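Local atomic coordinates of immunoreactive 84kD antigen PG93 (PDB entry 5M11), a protein that is an essential bacterial surface component of the type-IX secretion system of Porphyromonas gingivalis and binds zinc and calcium ions. Residues I12-L17 with D654-Q660. Numbering follows the deposited sequence.
Sequences IWNTLL and DGLMTFQ. With CA (calcium ion), chain L.
A beta-propeller blade is completed here by a strand from the chain's beginning: Trp13 to Leu16 runs antiparallel to 655-660, the segment axes 4.5 Å apart at 154°. The pairing rests on backbone bonds. Asn14 and Thr658 form a hydrogen-bonded pair, with Asn14 N to Thr658 O at 3.0 Å and Thr658 N to Asn14 O at 2.9 Å; Gln660 N also donates to Ile12 O. On the face carrying Trp13, Met657 and Phe659, the indole receives Phe659 over its six-membered ring. Phe659 CD1 comes 3.4 Å from Trp13 CE2, and Phe659 CB sits almost on the ring normal in a CH-pi contact, while the two ring planes meet obliquely at 56°. With its CG anti to the backbone N (chi1 172°), Phe659 also brings CE1 to 3.5 Å from Ile12 CG2. Met657 bends at its thioether to set CE 3.5 Å from Trp13 CE3, a Met-aromatic contact in which the sulfur lies obliquely to the ring. Phe624 meets both aromatics from outside the pair. On the opposite face, Leu16 CD1 packs 3.5 Å from Thr658 CG2 and also touches Leu656 CD2. In the loop just before 655-660, Asp654 OD2 binds calcium at 2.4 Å. Strand 13-16 edges a four-stranded sheet continued by 647-652 and 636-642, a Velcro-like closure in which a strand preceding the first set of blades completes the last blade of the second.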
loop_
_atom_site.group_PDB
_atom_site.type_symbol
_atom_site.label_atom_id
_atom_site.label_comp_id
_atom_site.label_asym_id
_atom_site.label_seq_id
_atom_site.Cartn_x
_atom_site.Cartn_y
_atom_site.Cartn_z
ATOM N N ILE A 12 1.114 -1.953 18.232
ATOM C CA ILE A 12 0.818 -0.574 17.809
ATOM C C ILE A 12 0.674 -0.406 16.257
ATOM O O ILE A 12 -0.251 0.287 15.840
ATOM C CB ILE A 12 1.888 0.370 18.432
ATOM C CG1 ILE A 12 1.510 0.654 19.905
ATOM C CG2 ILE A 12 2.092 1.674 17.646
ATOM C CD1 ILE A 12 2.688 1.100 20.847
ATOM N N TRP A 13 1.558 -1.002 15.434
ATOM C CA TRP A 13 1.478 -0.937 13.961
ATOM C C TRP A 13 1.000 -2.252 13.399
ATOM O O TRP A 13 1.429 -3.315 13.863
ATOM C CB TRP A 13 2.840 -0.605 13.315
ATOM C CG TRP A 13 3.356 0.782 13.560
ATOM C CD1 TRP A 13 4.084 1.208 14.632
ATOM C CD2 TRP A 13 3.235 1.918 12.678
ATOM N NE1 TRP A 13 4.408 2.540 14.486
ATOM C CE2 TRP A 13 3.906 2.998 13.292
ATOM C CE3 TRP A 13 2.640 2.122 11.422
ATOM C CZ2 TRP A 13 3.974 4.272 12.704
ATOM C CZ3 TRP A 13 2.719 3.379 10.838
ATOM C CH2 TRP A 13 3.371 4.439 11.482
ATOM N N ASN A 14 0.158 -2.192 12.365
ATOM C CA ASN A 14 -0.319 -3.378 11.661
ATOM C C ASN A 14 -0.552 -3.073 10.171
ATOM O O ASN A 14 -0.734 -1.903 9.809
ATOM C CB ASN A 14 -1.572 -3.951 12.320
ATOM C CG ASN A 14 -1.292 -5.275 12.989
ATOM O OD1 ASN A 14 -1.217 -5.367 14.221
ATOM N ND2 ASN A 14 -1.051 -6.323 12.187
ATOM N N THR A 15 -0.503 -4.117 9.304
ATOM C CA THR A 15 -0.730 -3.954 7.865
ATOM C C THR A 15 -1.963 -4.745 7.415
ATOM O O THR A 15 -2.159 -5.909 7.809
ATOM C CB THR A 15 0.493 -4.339 7.039
ATOM O OG1 THR A 15 0.816 -5.689 7.313
ATOM C CG2 THR A 15 1.700 -3.474 7.329
ATOM N N LEU A 16 -2.782 -4.099 6.565
ATOM C CA LEU A 16 -4.014 -4.668 6.019
ATOM C C LEU A 16 -3.850 -4.822 4.476
ATOM O O LEU A 16 -4.381 -4.053 3.650
ATOM C CB LEU A 16 -5.211 -3.787 6.442
ATOM C CG LEU A 16 -5.571 -3.803 7.952
ATOM C CD1 LEU A 16 -6.356 -2.606 8.327
ATOM C CD2 LEU A 16 -6.431 -5.034 8.317
ATOM N N LEU A 17 -3.042 -5.824 4.120
ATOM C CA LEU A 17 -2.621 -6.111 2.754
ATOM C C LEU A 17 -3.526 -7.120 2.061
ATOM O O LEU A 17 -4.168 -7.939 2.722
ATOM C CB LEU A 17 -1.142 -6.580 2.731
ATOM C CG LEU A 17 -0.109 -5.489 3.121
ATOM C CD1 LEU A 17 1.294 -6.009 3.106
ATOM C CD2 LEU A 17 -0.199 -4.256 2.212
ATOM N N ASP A 654 1.889 1.915 -1.068
ATOM C CA ASP A 654 2.179 0.486 -0.996
ATOM C C ASP A 654 1.171 -0.279 -0.094
ATOM O O ASP A 654 1.490 -1.355 0.394
ATOM C CB ASP A 654 3.626 0.264 -0.510
ATOM C CG ASP A 654 4.660 0.495 -1.595
ATOM O OD1 ASP A 654 4.937 -0.455 -2.362
ATOM O OD2 ASP A 654 5.177 1.632 -1.692
ATOM N N GLY A 655 -0.029 0.265 0.108
ATOM C CA GLY A 655 -1.058 -0.412 0.894
ATOM C C GLY A 655 -1.485 0.173 2.228
ATOM O O GLY A 655 -0.914 1.147 2.718
ATOM N N LEU A 656 -2.484 -0.475 2.838
ATOM C CA LEU A 656 -3.089 -0.079 4.095
ATOM C C LEU A 656 -2.316 -0.536 5.333
ATOM O O LEU A 656 -1.837 -1.669 5.444
ATOM C CB LEU A 656 -4.538 -0.587 4.185
ATOM C CG LEU A 656 -5.459 0.148 5.166
ATOM C CD1 LEU A 656 -5.672 1.583 4.742
ATOM C CD2 LEU A 656 -6.776 -0.575 5.308
ATOM N N MET A 657 -2.284 0.381 6.300
ATOM C CA MET A 657 -1.649 0.274 7.608
ATOM C C MET A 657 -2.559 0.858 8.676
ATOM O O MET A 657 -3.450 1.653 8.353
ATOM C CB MET A 657 -0.331 1.047 7.608
ATOM C CG MET A 657 0.758 0.372 6.902
ATOM S SD MET A 657 2.311 1.083 7.452
ATOM C CE MET A 657 2.738 -0.081 8.719
ATOM N N THR A 658 -2.323 0.475 9.950
ATOM C CA THR A 658 -3.047 1.005 11.111
ATOM C C THR A 658 -2.090 1.256 12.247
ATOM O O THR A 658 -1.304 0.371 12.602
ATOM C CB THR A 658 -4.208 0.117 11.605
ATOM O OG1 THR A 658 -3.712 -1.118 12.123
ATOM C CG2 THR A 658 -5.260 -0.094 10.581
ATOM N N PHE A 659 -2.210 2.446 12.845
ATOM C CA PHE A 659 -1.421 2.885 13.984
ATOM C C PHE A 659 -2.360 3.180 15.149
ATOM O O PHE A 659 -3.360 3.887 14.971
ATOM C CB PHE A 659 -0.584 4.114 13.594
ATOM C CG PHE A 659 0.140 4.776 14.734
ATOM C CD1 PHE A 659 1.348 4.268 15.200
ATOM C CD2 PHE A 659 -0.384 5.906 15.348
ATOM C CE1 PHE A 659 2.013 4.872 16.257
ATOM C CE2 PHE A 659 0.275 6.501 16.419
ATOM C CZ PHE A 659 1.468 5.974 16.869
ATOM N N GLN A 660 -2.057 2.613 16.343
ATOM C CA GLN A 660 -2.876 2.843 17.544
ATOM C C GLN A 660 -2.472 4.172 18.114
ATOM O O GLN A 660 -1.353 4.308 18.626
ATOM C CB GLN A 660 -2.744 1.699 18.570
ATOM C CG GLN A 660 -3.454 1.955 19.915
ATOM C CD GLN A 660 -4.936 2.246 19.819
ATOM O OE1 GLN A 660 -5.381 3.391 20.006
ATOM N NE2 GLN A 660 -5.735 1.206 19.598
HETATM CA CA CA L . 7.521 1.407 -2.160
#